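Local coordinates for Acarbose/maltose binding protein GacH (Streptomyces glaucescens, PDB 3K01) that binds acarbose and an acarbose homolog, and probably maltose, as the extracellular solute receptor of an ABC transporter, at residues F32-N37 / V60-V65; K41-A46 / T329-L334; K323-T328 / P336-V341. One frame throughout, in Å; residues are numbered along the deposited sequence.

Contact 1 and contact 3 are buried, whereas contact 2 lies at the surface, with its centre about 12 Å from the centre of either. Contact 1 pairs neighbouring parallel strands of the main sheet and carries clear direct hydrogen bonds between its segments, a backbone ladder and a side-chain network. The segments of contact 2 are helical for the most part: helix 41-49, which follows strand 28-34 in the chain, meets the end of helix 322-332 through methyl groups, a ring and one water. Contact 3 shares helix 322-332 and packs the following loop back on it, round one glutamine. Tyr-44 of contact 2 touches Asp-34 of contact 1 and Thr-328 of contact 3.

Contact 1: F32-N37 / V60-V65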
loop_
_atom_site.group_PDB
_atom_site.type_symbol
_atom_site.label_atom_id
_atom_site.label_comp_id
_atom_site.label_asym_id
_atom_site.label_seq_id
_atom_site.Cartn_x
_atom_site.Cartn_y
_atom_site.Cartn_z
ATOM N N PHE A 32 -19.449 12.050 -4.799
ATOM C CA PHE A 32 -18.118 11.497 -4.530
ATOM C C PHE A 32 -18.155 10.665 -3.263
ATOM O O PHE A 32 -18.508 11.188 -2.207
ATOM C CB PHE A 32 -17.106 12.651 -4.385
ATOM C CG PHE A 32 -15.729 12.240 -3.864
ATOM C CD1 PHE A 32 -15.076 11.089 -4.326
ATOM C CD2 PHE A 32 -15.072 13.038 -2.934
ATOM C CE1 PHE A 32 -13.818 10.730 -3.848
ATOM C CE2 PHE A 32 -13.827 12.698 -2.460
ATOM C CZ PHE A 32 -13.182 11.554 -2.917
ATOM N N TRP A 33 -17.804 9.379 -3.368
ATOM C CA TRP A 33 -17.650 8.532 -2.179
ATOM C C TRP A 33 -16.194 8.443 -1.783
ATOM O O TRP A 33 -15.357 7.892 -2.519
ATOM C CB TRP A 33 -18.197 7.133 -2.438
ATOM C CG TRP A 33 -19.697 7.038 -2.461
ATOM C CD1 TRP A 33 -20.608 8.077 -2.413
ATOM C CD2 TRP A 33 -20.467 5.836 -2.566
ATOM N NE1 TRP A 33 -21.893 7.575 -2.466
ATOM C CE2 TRP A 33 -21.832 6.211 -2.585
ATOM C CE3 TRP A 33 -20.138 4.477 -2.662
ATOM C CZ2 TRP A 33 -22.862 5.267 -2.657
ATOM C CZ3 TRP A 33 -21.171 3.543 -2.759
ATOM C CH2 TRP A 33 -22.510 3.948 -2.769
ATOM N N ASP A 34 -15.901 9.037 -0.621
ATOM C CA ASP A 34 -14.575 9.060 -0.024
ATOM C C ASP A 34 -14.490 8.017 1.077
ATOM O O ASP A 34 -15.466 7.772 1.781
ATOM C CB ASP A 34 -14.339 10.456 0.547
ATOM C CG ASP A 34 -12.998 10.599 1.237
ATOM O OD1 ASP A 34 -12.032 9.882 0.887
ATOM O OD2 ASP A 34 -12.928 11.452 2.151
ATOM N N THR A 35 -13.333 7.380 1.205
ATOM C CA THR A 35 -13.120 6.345 2.243
ATOM C C THR A 35 -12.125 6.818 3.317
ATOM O O THR A 35 -11.696 6.011 4.156
ATOM C CB THR A 35 -12.495 5.103 1.643
ATOM O OG1 THR A 35 -11.270 5.505 1.025
ATOM C CG2 THR A 35 -13.412 4.460 0.610
ATOM N N SER A 36 -11.725 8.084 3.299
ATOM C CA SER A 36 -10.752 8.568 4.268
ATOM C C SER A 36 -11.294 8.436 5.701
ATOM O O SER A 36 -12.509 8.340 5.939
ATOM C CB SER A 36 -10.302 9.993 3.928
ATOM O OG SER A 36 -11.317 10.923 4.250
ATOM N N ASN A 37 -10.367 8.402 6.651
ATOM C CA ASN A 37 -10.744 8.119 8.042
ATOM C C ASN A 37 -11.338 9.314 8.798
ATOM O O ASN A 37 -11.463 10.427 8.269
ATOM C CB ASN A 37 -9.574 7.461 8.805
ATOM C CG ASN A 37 -8.443 8.412 9.088
ATOM O OD1 ASN A 37 -8.630 9.617 9.199
ATOM N ND2 ASN A 37 -7.245 7.857 9.246
ATOM N N VAL A 60 -21.229 19.393 -5.892
ATOM C CA VAL A 60 -20.466 18.279 -5.324
ATOM C C VAL A 60 -21.164 17.729 -4.082
ATOM O O VAL A 60 -21.367 18.459 -3.096
ATOM C CB VAL A 60 -19.038 18.686 -4.976
ATOM C CG1 VAL A 60 -18.287 17.529 -4.273
ATOM C CG2 VAL A 60 -18.287 19.121 -6.235
ATOM N N LYS A 61 -21.530 16.452 -4.131
ATOM C CA LYS A 61 -22.129 15.759 -2.994
ATOM C C LYS A 61 -21.115 14.781 -2.416
ATOM O O LYS A 61 -20.935 13.656 -2.919
ATOM C CB LYS A 61 -23.421 15.048 -3.405
ATOM C CG LYS A 61 -24.476 15.995 -3.984
ATOM C CD LYS A 61 -25.797 15.298 -4.261
ATOM C CE LYS A 61 -26.893 16.354 -4.460
ATOM N NZ LYS A 61 -28.100 15.847 -5.163
ATOM N N TYR A 62 -20.453 15.237 -1.362
ATOM C CA TYR A 62 -19.463 14.450 -0.639
ATOM C C TYR A 62 -20.146 13.442 0.281
ATOM O O TYR A 62 -21.034 13.821 1.063
ATOM C CB TYR A 62 -18.609 15.379 0.211
ATOM C CG TYR A 62 -17.641 14.619 1.065
ATOM C CD1 TYR A 62 -16.386 14.265 0.567
ATOM C CD2 TYR A 62 -17.996 14.176 2.350
ATOM C CE1 TYR A 62 -15.495 13.528 1.335
ATOM C CE2 TYR A 62 -17.105 13.446 3.127
ATOM C CZ TYR A 62 -15.875 13.112 2.609
ATOM O OH TYR A 62 -15.003 12.367 3.374
ATOM N N VAL A 63 -19.719 12.178 0.228
ATOM C CA VAL A 63 -20.178 11.160 1.155
ATOM C C VAL A 63 -18.970 10.404 1.686
ATOM O O VAL A 63 -18.132 9.945 0.898
ATOM C CB VAL A 63 -21.110 10.167 0.450
ATOM C CG1 VAL A 63 -21.624 9.122 1.434
ATOM C CG2 VAL A 63 -22.288 10.902 -0.221
ATOM N N ASN A 64 -18.854 10.262 3.006
ATOM C CA ASN A 64 -17.785 9.445 3.568
ATOM C C ASN A 64 -18.318 8.042 3.802
ATOM O O ASN A 64 -19.385 7.862 4.389
ATOM C CB ASN A 64 -17.264 10.039 4.866
ATOM C CG ASN A 64 -16.097 9.264 5.407
ATOM O OD1 ASN A 64 -16.276 8.331 6.194
ATOM N ND2 ASN A 64 -14.903 9.597 4.949
ATOM N N VAL A 65 -17.586 7.050 3.311
ATOM C CA VAL A 65 -17.958 5.648 3.460
ATOM C C VAL A 65 -16.767 4.965 4.156
ATOM O O VAL A 65 -15.640 5.035 3.668
ATOM C CB VAL A 65 -18.200 4.964 2.097
ATOM C CG1 VAL A 65 -18.661 3.525 2.308
ATOM C CG2 VAL A 65 -19.213 5.758 1.246
HETATM O O HOH W 1 -14.738 6.725 7.600
#
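Phe-32 to Asp-34 and Tyr-62 to Asn-64 run side by side as parallel strands, and the ladder carries on to Val-65. The backbone bonds zigzag: Phe-32 N gives to Lys-61 O, Val-63 N to Phe-32 O, Asp-34 N to Val-63 O, and Val-65 N to Asp-34 O at 2.7 Å. Where the first strand stops, Thr-35 CA still lies 3.2 Å from Val-65 O, a CA-H...O contact.

The polar side chains gather on the face of Tyr-62 and Asn-64. With its CG anti to the backbone N (chi1 178°), Asp-34 carries its carboxylate to the rim of the tyrosine ring, the two planes 64° apart. OD2 accepts from Tyr-62 OH (2.6 Å) on its anti side and from Ser-36 OG (2.7 Å) on its syn side, while OD1 takes Ser-36 N from above the carboxylate plane and closes an Asx turn. Asn-64 ND2 gives one straight bond to Ser-36 O (2.9 Å) and another to Tyr-62 OH (3.2 Å), both close to its amide plane.

Apolar contacts occur on both faces of the pair. Phe-32 CD2 meets Tyr-62 CD1 at 3.9 Å on the polar face; on the other, Val-65 CG2 sits over one face of the Trp-33 indole, a CH-pi contact, and Val-63 CB lies 3.6 Å from Trp-33 CD1.

Tyr-62 OH thus donates to the carboxylate and accepts from the amide, so the hydroxyl's orientation is set by both partners. The two donors on OD2 probably stabilise an ionised Asp-34, and the network ties the chain leaving strand 28-34 to the neighbouring strand.

Contact 2: K41-A46 / T329-L334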
loop_
_atom_site.group_PDB
_atom_site.type_symbol
_atom_site.label_atom_id
_atom_site.label_comp_id
_atom_site.label_asym_id
_atom_site.label_seq_id
_atom_site.Cartn_x
_atom_site.Cartn_y
_atom_site.Cartn_z
ATOM N N LYS A 41 -11.482 13.097 7.100
ATOM C CA LYS A 41 -12.668 13.326 6.260
ATOM C C LYS A 41 -13.110 14.783 6.178
ATOM O O LYS A 41 -13.623 15.206 5.137
ATOM C CB LYS A 41 -13.829 12.410 6.647
ATOM C CG LYS A 41 -14.381 12.659 8.053
ATOM C CD LYS A 41 -15.390 11.597 8.427
ATOM C CE LYS A 41 -16.001 11.886 9.800
ATOM N NZ LYS A 41 -16.918 10.791 10.190
ATOM N N ALA A 42 -12.907 15.565 7.238
ATOM C CA ALA A 42 -13.256 16.997 7.163
ATOM C C ALA A 42 -12.421 17.701 6.094
ATOM O O ALA A 42 -12.931 18.497 5.311
ATOM C CB ALA A 42 -13.092 17.700 8.527
ATOM N N THR A 43 -11.131 17.387 6.057
ATOM C CA THR A 43 -10.241 17.980 5.066
ATOM C C THR A 43 -10.626 17.532 3.662
ATOM O O THR A 43 -10.686 18.363 2.733
ATOM C CB THR A 43 -8.777 17.606 5.347
ATOM O OG1 THR A 43 -8.388 18.174 6.602
ATOM C CG2 THR A 43 -7.836 18.105 4.258
ATOM N N TYR A 44 -10.874 16.235 3.497
ATOM C CA TYR A 44 -11.218 15.762 2.159
ATOM C C TYR A 44 -12.562 16.316 1.673
ATOM O O TYR A 44 -12.699 16.597 0.470
ATOM C CB TYR A 44 -11.172 14.237 2.071
ATOM C CG TYR A 44 -9.849 13.677 1.559
ATOM C CD1 TYR A 44 -9.330 14.073 0.329
ATOM C CD2 TYR A 44 -9.121 12.747 2.299
ATOM C CE1 TYR A 44 -8.125 13.540 -0.165
ATOM C CE2 TYR A 44 -7.940 12.206 1.807
ATOM C CZ TYR A 44 -7.450 12.608 0.582
ATOM O OH TYR A 44 -6.289 12.052 0.077
ATOM N N GLN A 45 -13.546 16.473 2.571
ATOM C CA GLN A 45 -14.806 17.090 2.191
ATOM C C GLN A 45 -14.578 18.524 1.729
ATOM O O GLN A 45 -15.149 18.952 0.722
ATOM C CB GLN A 45 -15.818 17.043 3.334
ATOM C CG GLN A 45 -17.132 17.714 2.932
ATOM C CD GLN A 45 -18.297 17.479 3.865
ATOM O OE1 GLN A 45 -19.410 17.940 3.579
ATOM N NE2 GLN A 45 -18.072 16.770 4.958
ATOM N N ALA A 46 -13.751 19.274 2.453
ATOM C CA ALA A 46 -13.470 20.652 2.054
ATOM C C ALA A 46 -12.755 20.697 0.712
ATOM O O ALA A 46 -13.058 21.550 -0.135
ATOM C CB ALA A 46 -12.677 21.374 3.128
ATOM N N THR A 329 -1.039 16.595 1.658
ATOM C CA THR A 329 0.133 16.341 2.499
ATOM C C THR A 329 0.230 17.351 3.643
ATOM O O THR A 329 0.486 16.962 4.793
ATOM C CB THR A 329 1.421 16.331 1.672
ATOM O OG1 THR A 329 1.305 15.316 0.656
ATOM C CG2 THR A 329 2.643 16.062 2.555
ATOM N N GLU A 330 0.031 18.631 3.338
ATOM C CA GLU A 330 0.198 19.662 4.359
ATOM C C GLU A 330 -0.778 19.455 5.497
ATOM O O GLU A 330 -0.436 19.679 6.658
ATOM C CB GLU A 330 0.027 21.058 3.744
ATOM C CG GLU A 330 1.170 21.439 2.810
ATOM C CD GLU A 330 0.870 22.673 1.977
ATOM O OE1 GLU A 330 -0.334 22.987 1.802
ATOM O OE2 GLU A 330 1.830 23.287 1.458
ATOM N N LYS A 331 -1.989 19.032 5.187
ATOM C CA LYS A 331 -3.044 18.899 6.190
ATOM C C LYS A 331 -3.116 17.522 6.836
ATOM O O LYS A 331 -3.478 17.411 8.012
ATOM C CB LYS A 331 -4.413 19.265 5.594
ATOM C CG LYS A 331 -4.499 20.708 5.097
ATOM C CD LYS A 331 -5.770 20.990 4.298
ATOM C CE LYS A 331 -5.802 22.416 3.770
ATOM N NZ LYS A 331 -7.216 22.907 3.724
ATOM N N LEU A 332 -2.787 16.472 6.081
ATOM C CA LEU A 332 -3.028 15.099 6.514
ATOM C C LEU A 332 -1.797 14.211 6.502
ATOM O O LEU A 332 -1.876 13.084 6.953
ATOM C CB LEU A 332 -4.093 14.450 5.616
ATOM C CG LEU A 332 -5.445 15.170 5.557
ATOM C CD1 LEU A 332 -6.366 14.424 4.602
ATOM C CD2 LEU A 332 -6.058 15.261 6.981
ATOM N N SER A 333 -0.703 14.675 5.904
ATOM C CA SER A 333 0.553 13.921 5.815
ATOM C C SER A 333 0.414 12.620 5.021
ATOM O O SER A 333 1.193 11.682 5.216
ATOM C CB SER A 333 1.109 13.634 7.213
ATOM O OG SER A 333 1.441 14.862 7.838
ATOM N N LEU A 334 -0.558 12.562 4.107
ATOM C CA LEU A 334 -0.626 11.458 3.149
ATOM C C LEU A 334 0.366 11.688 2.046
ATOM O O LEU A 334 0.642 12.834 1.669
ATOM C CB LEU A 334 -2.039 11.312 2.595
ATOM C CG LEU A 334 -3.091 10.942 3.633
ATOM C CD1 LEU A 334 -4.490 10.999 3.027
ATOM C CD2 LEU A 334 -2.784 9.563 4.258
HETATM O O HOH W 2 -9.067 21.026 2.965
#
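In the crossover that leads from strand 28-34 through helix 41-49 to the parallel strand 58-64, Thr-43 and Tyr-44 of the helix meet Lys-331, Leu-332 and Leu-334 at the end of helix 322-332. Thr-43 and Leu-332 point at each other tip to tip, with Leu-332 CD2 3.7 Å from Thr-43 OG1. With OG1 of the threonine beside the backbone N (chi1 -64°), the methyl CG2 falls anti to that nitrogen and lies against the aliphatic part of Lys-331, 3.5 Å from its CD.

Both leucines reach the CD2/CE2 part of the Tyr-44 ring. Leu-332 CD1 comes to 3.9 Å from Tyr-44 CE2, and Leu-334 CD1 sits beside the same carbon and 3.6 Å from Tyr-44 OH. Leu-334 can join because the helix has ended: Ser-333 takes a positive phi of 63° and the chain turns back, a turn held from within by Thr-329 OG1, which donates to Leu-334 O at 2.8 Å, almost in line with the carbonyl. Beyond these residues, Val-139 of strand 132-148 touches both Tyr-44 and Leu-334.

The polar link is a single water at the exposed border. Lys-331 NZ donates to it at 2.7 Å, and it donates in turn to Thr-43 O, so that a lysine whose methylenes pack on the threonine still has its ammonium near solvent.

Two helices from distant parts of the sequence thus come together beside the sheet, as in the layered alpha/beta lobes of the bacterial solute-binding proteins.

Contact 3: K323-T328 / P336-V341; sequences KVQQQT and PTRTSV
Gln-325 reaches out of helix 322-332 into the curve of the loop 336-341, and its side chain crosses those of Thr-337 and Arg-338 at about a right angle. With CG beside its own backbone N (chi1 -67°) and the chain extended from there, the terminal amide is delivered next to the backbone nitrogens of Thr-337 and Arg-338. Its carbon CD lies 3.6 Å from Thr-337 OG1. The plane of the amide stands 68° from the guanidinium of Arg-338, so the two flat groups do not stack; the arginine runs past with its methylenes instead, CD coming to 4.1 Å from Gln-325 CD.

Nearer the helix the contacts are apolar. Gln-325 CB is 4.2 Å from Pro-336 CB and 4.1 Å from Val-341 CG2. The two methyls of Val-341 meet successive residues of the helix: while CG2 takes Gln-325, CG1 rests on the backbone of the next residue, 3.8 Å from Gln-326 CA, and Gln-326 CB lies just beyond.

This is a helix with its own C-terminal loop folded back along it: the chain leaves helix 322-332, returns at Pro-336, and bends again where Val-341 N bonds to Arg-338 O at 3.1 Å, ahead of helix 345-348.

The polar ends of the loop side chains are held from elsewhere. Thr-337 OG1 bonds to His-119 ND1, while Arg-338 gives NE to Ser-320 O and makes a salt bridge to Asp-118 through NH1. The side chain of Gln-326 leaves the helix in a different direction, its CG anti to the backbone N, and hands NE2 to Glu-330 OE2 one turn further along.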
loop_
_atom_site.group_PDB
_atom_site.type_symbol
_atom_site.label_atom_id
_atom_site.label_comp_id
_atom_site.label_asym_id
_atom_site.label_seq_id
_atom_site.Cartn_x
_atom_site.Cartn_y
_atom_site.Cartn_z
ATOM N N LYS A 323 -1.944 20.719 -6.956
ATOM C CA LYS A 323 -2.392 21.607 -5.898
ATOM C C LYS A 323 -3.122 20.850 -4.787
ATOM O O LYS A 323 -2.837 21.052 -3.599
ATOM C CB LYS A 323 -3.265 22.722 -6.486
ATOM C CG LYS A 323 -3.707 23.746 -5.456
ATOM C CD LYS A 323 -4.663 24.764 -6.103
ATOM C CE LYS A 323 -5.208 25.744 -5.078
ATOM N NZ LYS A 323 -6.086 26.757 -5.740
ATOM N N VAL A 324 -4.058 19.990 -5.166
ATOM C CA VAL A 324 -4.792 19.203 -4.171
ATOM C C VAL A 324 -3.895 18.182 -3.442
ATOM O O VAL A 324 -4.012 18.036 -2.230
ATOM C CB VAL A 324 -6.048 18.558 -4.763
ATOM C CG1 VAL A 324 -6.714 17.609 -3.771
ATOM C CG2 VAL A 324 -7.048 19.660 -5.189
ATOM N N GLN A 325 -2.977 17.539 -4.152
ATOM C CA GLN A 325 -2.049 16.600 -3.516
ATOM C C GLN A 325 -1.176 17.305 -2.497
ATOM O O GLN A 325 -0.929 16.762 -1.397
ATOM C CB GLN A 325 -1.203 15.891 -4.574
ATOM C CG GLN A 325 -2.046 14.956 -5.455
ATOM C CD GLN A 325 -1.270 13.814 -6.061
ATOM O OE1 GLN A 325 -1.783 13.109 -6.953
ATOM N NE2 GLN A 325 -0.080 13.585 -5.592
ATOM N N GLN A 326 -0.739 18.521 -2.816
ATOM C CA GLN A 326 0.057 19.304 -1.869
ATOM C C GLN A 326 -0.731 19.645 -0.631
ATOM O O GLN A 326 -0.255 19.466 0.477
ATOM C CB GLN A 326 0.549 20.581 -2.533
ATOM C CG GLN A 326 1.308 21.493 -1.570
ATOM C CD GLN A 326 1.700 22.791 -2.224
ATOM O OE1 GLN A 326 1.882 22.859 -3.442
ATOM N NE2 GLN A 326 1.843 23.829 -1.414
ATOM N N GLN A 327 -1.945 20.148 -0.802
ATOM C CA GLN A 327 -2.782 20.452 0.365
ATOM C C GLN A 327 -3.033 19.213 1.227
ATOM O O GLN A 327 -3.066 19.300 2.454
ATOM C CB GLN A 327 -4.105 21.032 -0.087
ATOM C CG GLN A 327 -4.015 22.385 -0.759
ATOM C CD GLN A 327 -5.352 22.821 -1.287
ATOM O OE1 GLN A 327 -5.861 22.275 -2.278
ATOM N NE2 GLN A 327 -5.950 23.799 -0.623
ATOM N N THR A 328 -3.208 18.052 0.588
ATOM C CA THR A 328 -3.455 16.817 1.305
ATOM C C THR A 328 -2.250 16.487 2.190
ATOM O O THR A 328 -2.424 16.121 3.358
ATOM C CB THR A 328 -3.727 15.694 0.324
ATOM O OG1 THR A 328 -4.885 16.030 -0.482
ATOM C CG2 THR A 328 -4.002 14.429 1.049
ATOM N N PRO A 336 2.020 11.977 -1.563
ATOM C CA PRO A 336 1.527 12.224 -2.921
ATOM C C PRO A 336 2.015 11.234 -3.952
ATOM O O PRO A 336 3.027 10.547 -3.768
ATOM C CB PRO A 336 2.064 13.617 -3.256
ATOM C CG PRO A 336 3.093 13.942 -2.213
ATOM C CD PRO A 336 3.027 12.967 -1.105
ATOM N N THR A 337 1.321 11.192 -5.083
ATOM C CA THR A 337 1.809 10.393 -6.189
ATOM C C THR A 337 2.540 11.221 -7.219
ATOM O O THR A 337 3.263 10.672 -8.047
ATOM C CB THR A 337 0.686 9.663 -6.889
ATOM O OG1 THR A 337 -0.218 10.624 -7.481
ATOM C CG2 THR A 337 -0.063 8.799 -5.907
ATOM N N ARG A 338 2.394 12.530 -7.185
ATOM C CA ARG A 338 3.036 13.403 -8.203
ATOM C C ARG A 338 4.461 13.749 -7.821
ATOM O O ARG A 338 4.681 14.257 -6.774
ATOM C CB ARG A 338 2.221 14.679 -8.357
ATOM C CG ARG A 338 0.958 14.462 -9.193
ATOM C CD ARG A 338 0.170 15.758 -9.350
ATOM N NE ARG A 338 -0.957 15.572 -10.239
ATOM C CZ ARG A 338 -0.839 15.634 -11.538
ATOM N NH1 ARG A 338 0.195 16.178 -12.096
ATOM N NH2 ARG A 338 -1.800 15.204 -12.281
ATOM N N THR A 339 5.406 13.467 -8.693
ATOM C CA THR A 339 6.803 13.710 -8.366
ATOM C C THR A 339 7.064 15.191 -8.079
ATOM O O THR A 339 7.850 15.529 -7.193
ATOM C CB THR A 339 7.746 13.164 -9.453
ATOM O OG1 THR A 339 7.520 13.872 -10.672
ATOM C CG2 THR A 339 7.503 11.695 -9.693
ATOM N N SER A 340 6.361 16.065 -8.784
ATOM C CA SER A 340 6.532 17.509 -8.608
ATOM C C SER A 340 6.187 17.952 -7.203
ATOM O O SER A 340 6.799 18.901 -6.671
ATOM C CB SER A 340 5.678 18.300 -9.610
ATOM O OG SER A 340 4.276 18.138 -9.382
ATOM N N VAL A 341 5.209 17.284 -6.581
ATOM C CA VAL A 341 4.726 17.740 -5.288
ATOM C C VAL A 341 5.777 17.512 -4.196
ATOM O O VAL A 341 5.867 18.276 -3.242
ATOM C CB VAL A 341 3.384 17.058 -4.953
ATOM C CG1 VAL A 341 2.890 17.419 -3.566
ATOM C CG2 VAL A 341 2.333 17.479 -5.993
#